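Local coordinates for protein polyporopepsin (Irpex lacteus, PDB 1WKR) that cleaves peptide bonds as a pepsin-like aspartic endopeptidase of broad specificity with milk-clotting activity, captured here with the inhibitor pepstatin, at residues G103-G115 with T121-F133. Numbering follows the deposited sequence.
Sequences GILGVGPVDLTVG and TSTSIPTVTDNLF. With SO4 (sulfate ion), chain H.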
# COMPACT_ATOMS: atom_id res chain seq x y z
N GLY A 103 -8.12 -0.54 -11.89
CA GLY A 103 -8.58 -1.43 -10.86
C GLY A 103 -7.41 -1.64 -9.88
O GLY A 103 -6.53 -0.79 -9.77
N ILE A 104 -7.47 -2.79 -9.17
CA ILE A 104 -6.52 -3.09 -8.08
C ILE A 104 -5.84 -4.42 -8.34
O ILE A 104 -6.50 -5.40 -8.76
CB ILE A 104 -7.23 -3.08 -6.69
CG1 ILE A 104 -7.59 -1.65 -6.34
CG2 ILE A 104 -6.37 -3.77 -5.63
CD1 ILE A 104 -8.28 -1.50 -4.95
N LEU A 105 -4.56 -4.46 -8.03
CA LEU A 105 -3.81 -5.72 -7.87
C LEU A 105 -3.84 -6.07 -6.37
O LEU A 105 -3.21 -5.36 -5.57
CB LEU A 105 -2.39 -5.61 -8.38
CG LEU A 105 -1.61 -6.94 -8.35
CD1 LEU A 105 -2.08 -7.83 -9.48
CD2 LEU A 105 -0.14 -6.72 -8.44
N GLY A 106 -4.63 -7.08 -6.00
CA GLY A 106 -4.92 -7.36 -4.59
C GLY A 106 -3.90 -8.31 -4.02
O GLY A 106 -3.90 -9.52 -4.29
N VAL A 107 -2.96 -7.75 -3.26
CA VAL A 107 -1.82 -8.51 -2.67
C VAL A 107 -1.84 -8.49 -1.14
O VAL A 107 -0.88 -8.92 -0.50
CB VAL A 107 -0.47 -8.08 -3.28
CG1 VAL A 107 -0.31 -8.66 -4.69
CG2 VAL A 107 -0.30 -6.55 -3.32
N GLY A 108 -2.98 -8.11 -0.58
CA GLY A 108 -3.30 -8.35 0.83
C GLY A 108 -3.45 -9.84 1.07
O GLY A 108 -3.42 -10.68 0.14
N PRO A 109 -3.62 -10.23 2.32
CA PRO A 109 -3.80 -11.67 2.67
C PRO A 109 -5.15 -12.15 2.16
O PRO A 109 -6.15 -11.45 2.17
CB PRO A 109 -3.74 -11.69 4.20
CG PRO A 109 -3.04 -10.38 4.54
CD PRO A 109 -3.59 -9.40 3.55
N VAL A 110 -5.18 -13.44 1.76
CA VAL A 110 -6.42 -13.98 1.14
C VAL A 110 -7.59 -13.90 2.06
O VAL A 110 -8.75 -13.84 1.53
CB VAL A 110 -6.17 -15.46 0.68
CG1 VAL A 110 -5.87 -16.39 1.81
CG2 VAL A 110 -7.32 -15.94 -0.22
N ASP A 111 -7.45 -13.87 3.38
CA ASP A 111 -8.62 -13.83 4.26
C ASP A 111 -9.50 -12.65 4.02
O ASP A 111 -10.74 -12.70 4.33
CB ASP A 111 -8.22 -13.98 5.75
CG ASP A 111 -7.44 -12.84 6.33
OD1 ASP A 111 -7.09 -11.87 5.67
OD2 ASP A 111 -7.08 -12.87 7.53
N LEU A 112 -9.03 -11.54 3.45
CA LEU A 112 -9.85 -10.36 3.18
C LEU A 112 -10.89 -10.63 2.11
O LEU A 112 -11.84 -9.91 1.96
CB LEU A 112 -9.00 -9.15 2.81
CG LEU A 112 -8.04 -8.66 3.90
CD1 LEU A 112 -7.20 -7.49 3.36
CD2 LEU A 112 -8.74 -8.22 5.16
N THR A 113 -10.62 -11.65 1.25
CA THR A 113 -11.59 -11.98 0.16
C THR A 113 -12.84 -12.67 0.65
O THR A 113 -13.81 -12.73 -0.11
CB THR A 113 -10.91 -12.86 -0.94
OG1 THR A 113 -10.59 -14.13 -0.39
CG2 THR A 113 -9.64 -12.20 -1.49
N VAL A 114 -12.81 -13.25 1.84
CA VAL A 114 -14.00 -14.02 2.35
C VAL A 114 -15.10 -13.01 2.61
O VAL A 114 -14.90 -12.04 3.39
CB VAL A 114 -13.60 -14.79 3.62
CG1 VAL A 114 -14.85 -15.46 4.23
CG2 VAL A 114 -12.53 -15.83 3.28
N GLY A 115 -16.23 -13.19 2.01
CA GLY A 115 -17.35 -12.22 2.11
C GLY A 115 -17.52 -11.38 0.92
O GLY A 115 -18.53 -10.68 0.77
N THR A 121 -20.60 -16.57 0.13
CA THR A 121 -20.09 -15.52 1.05
C THR A 121 -19.05 -16.11 1.94
O THR A 121 -18.37 -15.22 2.59
CB THR A 121 -21.29 -14.87 1.86
OG1 THR A 121 -21.97 -15.83 2.40
CG2 THR A 121 -22.19 -14.25 0.81
N SER A 122 -18.80 -17.34 2.03
CA SER A 122 -17.73 -17.85 2.82
C SER A 122 -16.52 -18.30 2.05
O SER A 122 -15.53 -18.76 2.60
CB SER A 122 -18.16 -19.12 3.72
OG SER A 122 -18.23 -20.28 2.85
N THR A 123 -16.55 -18.09 0.74
CA THR A 123 -15.51 -18.64 -0.15
C THR A 123 -14.36 -17.57 -0.35
O THR A 123 -14.61 -16.43 -0.65
CB THR A 123 -16.10 -18.98 -1.47
OG1 THR A 123 -17.06 -20.10 -1.24
CG2 THR A 123 -15.12 -19.53 -2.49
N SER A 124 -13.17 -18.09 -0.24
CA SER A 124 -11.96 -17.24 -0.44
C SER A 124 -11.56 -17.24 -1.90
O SER A 124 -11.95 -18.12 -2.72
CB SER A 124 -10.83 -17.79 0.35
OG SER A 124 -10.33 -18.97 -0.21
N ILE A 125 -10.75 -16.24 -2.29
CA ILE A 125 -10.29 -16.03 -3.67
C ILE A 125 -8.77 -15.99 -3.62
O ILE A 125 -8.17 -14.90 -3.35
CB ILE A 125 -10.81 -14.75 -4.29
CG1 ILE A 125 -12.33 -14.58 -4.10
CG2 ILE A 125 -10.46 -14.73 -5.76
CD1 ILE A 125 -12.79 -13.23 -4.54
N PRO A 126 -8.05 -17.09 -3.84
CA PRO A 126 -6.58 -17.12 -3.85
C PRO A 126 -6.01 -15.92 -4.62
O PRO A 126 -6.43 -15.60 -5.74
CB PRO A 126 -6.22 -18.43 -4.45
CG PRO A 126 -7.37 -19.36 -4.06
CD PRO A 126 -8.64 -18.46 -4.12
N THR A 127 -5.00 -15.27 -4.02
CA THR A 127 -4.47 -14.05 -4.63
C THR A 127 -3.46 -14.37 -5.67
O THR A 127 -3.02 -15.54 -5.83
CB THR A 127 -3.81 -13.20 -3.53
OG1 THR A 127 -2.65 -13.91 -3.04
CG2 THR A 127 -4.74 -12.92 -2.35
N VAL A 128 -3.05 -13.36 -6.41
CA VAL A 128 -2.00 -13.57 -7.41
C VAL A 128 -0.78 -14.18 -6.80
O VAL A 128 -0.17 -15.11 -7.38
CB VAL A 128 -1.64 -12.27 -8.19
CG1 VAL A 128 -2.82 -11.86 -9.06
CG2 VAL A 128 -1.19 -11.13 -7.29
N THR A 129 -0.36 -13.74 -5.59
CA THR A 129 0.83 -14.28 -4.96
C THR A 129 0.62 -15.76 -4.58
O THR A 129 1.48 -16.60 -4.83
CB THR A 129 1.17 -13.48 -3.69
OG1 THR A 129 1.00 -12.07 -4.00
CG2 THR A 129 2.58 -13.72 -3.26
N ASP A 130 -0.54 -16.07 -3.98
CA ASP A 130 -0.87 -17.44 -3.64
C ASP A 130 -0.84 -18.36 -4.86
O ASP A 130 -0.31 -19.46 -4.77
CB ASP A 130 -2.30 -17.51 -3.05
CG ASP A 130 -2.42 -16.95 -1.71
OD1 ASP A 130 -1.44 -16.87 -0.95
OD2 ASP A 130 -3.60 -16.58 -1.35
N ASN A 131 -1.41 -17.92 -5.98
CA ASN A 131 -1.43 -18.75 -7.18
C ASN A 131 -0.08 -18.92 -7.80
O ASN A 131 0.28 -20.03 -8.27
CB ASN A 131 -2.43 -18.20 -8.20
CG ASN A 131 -3.86 -18.47 -7.81
OD1 ASN A 131 -4.19 -19.50 -7.22
ND2 ASN A 131 -4.75 -17.53 -8.15
N LEU A 132 0.74 -17.87 -7.89
CA LEU A 132 2.11 -17.98 -8.37
C LEU A 132 2.85 -19.05 -7.55
O LEU A 132 3.66 -19.80 -8.13
CB LEU A 132 2.84 -16.66 -8.23
CG LEU A 132 2.43 -15.65 -9.34
CD1 LEU A 132 2.98 -14.26 -8.93
CD2 LEU A 132 2.98 -16.05 -10.69
N PHE A 133 2.63 -19.10 -6.24
CA PHE A 133 3.30 -20.10 -5.44
C PHE A 133 2.70 -21.46 -5.60
O PHE A 133 3.44 -22.46 -5.81
CB PHE A 133 3.26 -19.67 -3.98
CG PHE A 133 3.91 -20.74 -3.13
CD1 PHE A 133 5.30 -20.95 -3.23
CD2 PHE A 133 3.14 -21.59 -2.31
CE1 PHE A 133 5.89 -22.06 -2.55
CE2 PHE A 133 3.79 -22.64 -1.61
CZ PHE A 133 5.11 -22.85 -1.75
S SO4 H . -20.35 -20.64 0.68
O1 SO4 H . -19.27 -19.70 0.24
O2 SO4 H . -20.54 -20.65 2.10
O3 SO4 H . -21.82 -20.47 -0.14
O4 SO4 H . -19.95 -22.14 0.10
O HOH W 1 -5.20 -11.15 -6.02
O HOH W 2 0.64 -11.18 -1.32
O HOH W 3 -1.72 -12.63 -0.72
O HOH W 4 -2.72 -14.72 0.83
O HOH W 5 -16.73 -14.65 -0.46
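The hydrophobic-hydrophobic-Gly strand of the pepsin fold, 103-106, which pairs with the strand carrying catalytic Asp32, continues through a loop into the 3-10 segment 110-113, which packs against residues 124-127 and the capped start of helix 128-134. Thr113 makes the direct polar link: its OG1 accepts from Ile125 N at 2.8 Å (N-H...O angle 155°) and donates to Val110 O at 2.7 Å, in the carbonyl plane. A chi1 of 67° turns OG1 back toward Val110 O while it still faces Ile125 N, and CB lies against Ile125 CB. A valine here would probably leave Ile125 N without its acceptor and remove one of the two donors to Val110 O. Val110 lays CG2 over Ile125 O (3.4 Å) and sets CB beside Asp130 OD2, the Val110 and Asp130 side chains crossing at about a right angle. Thr127 and Asp130 form a capping box: Asp130 N donates to Thr127 OG1, and Thr127 N reaches Asp130 OD2 from the anti side, 34° out of the carboxylate plane. Deeper in, Val128 CG2 meets Val107 CG1 at 3.7 Å and also touches Leu105 CD1, a small apolar patch extended by Ile84 and Leu160. One water accepts from Val128 N and donates to Gly106 O (2.7 Å); another joins Gly108 O to Thr127 OG1. Strand 103-106, parallel to the catalytic-aspartate strand, belongs to the psi loop of the pepsin-like N-terminal lobe.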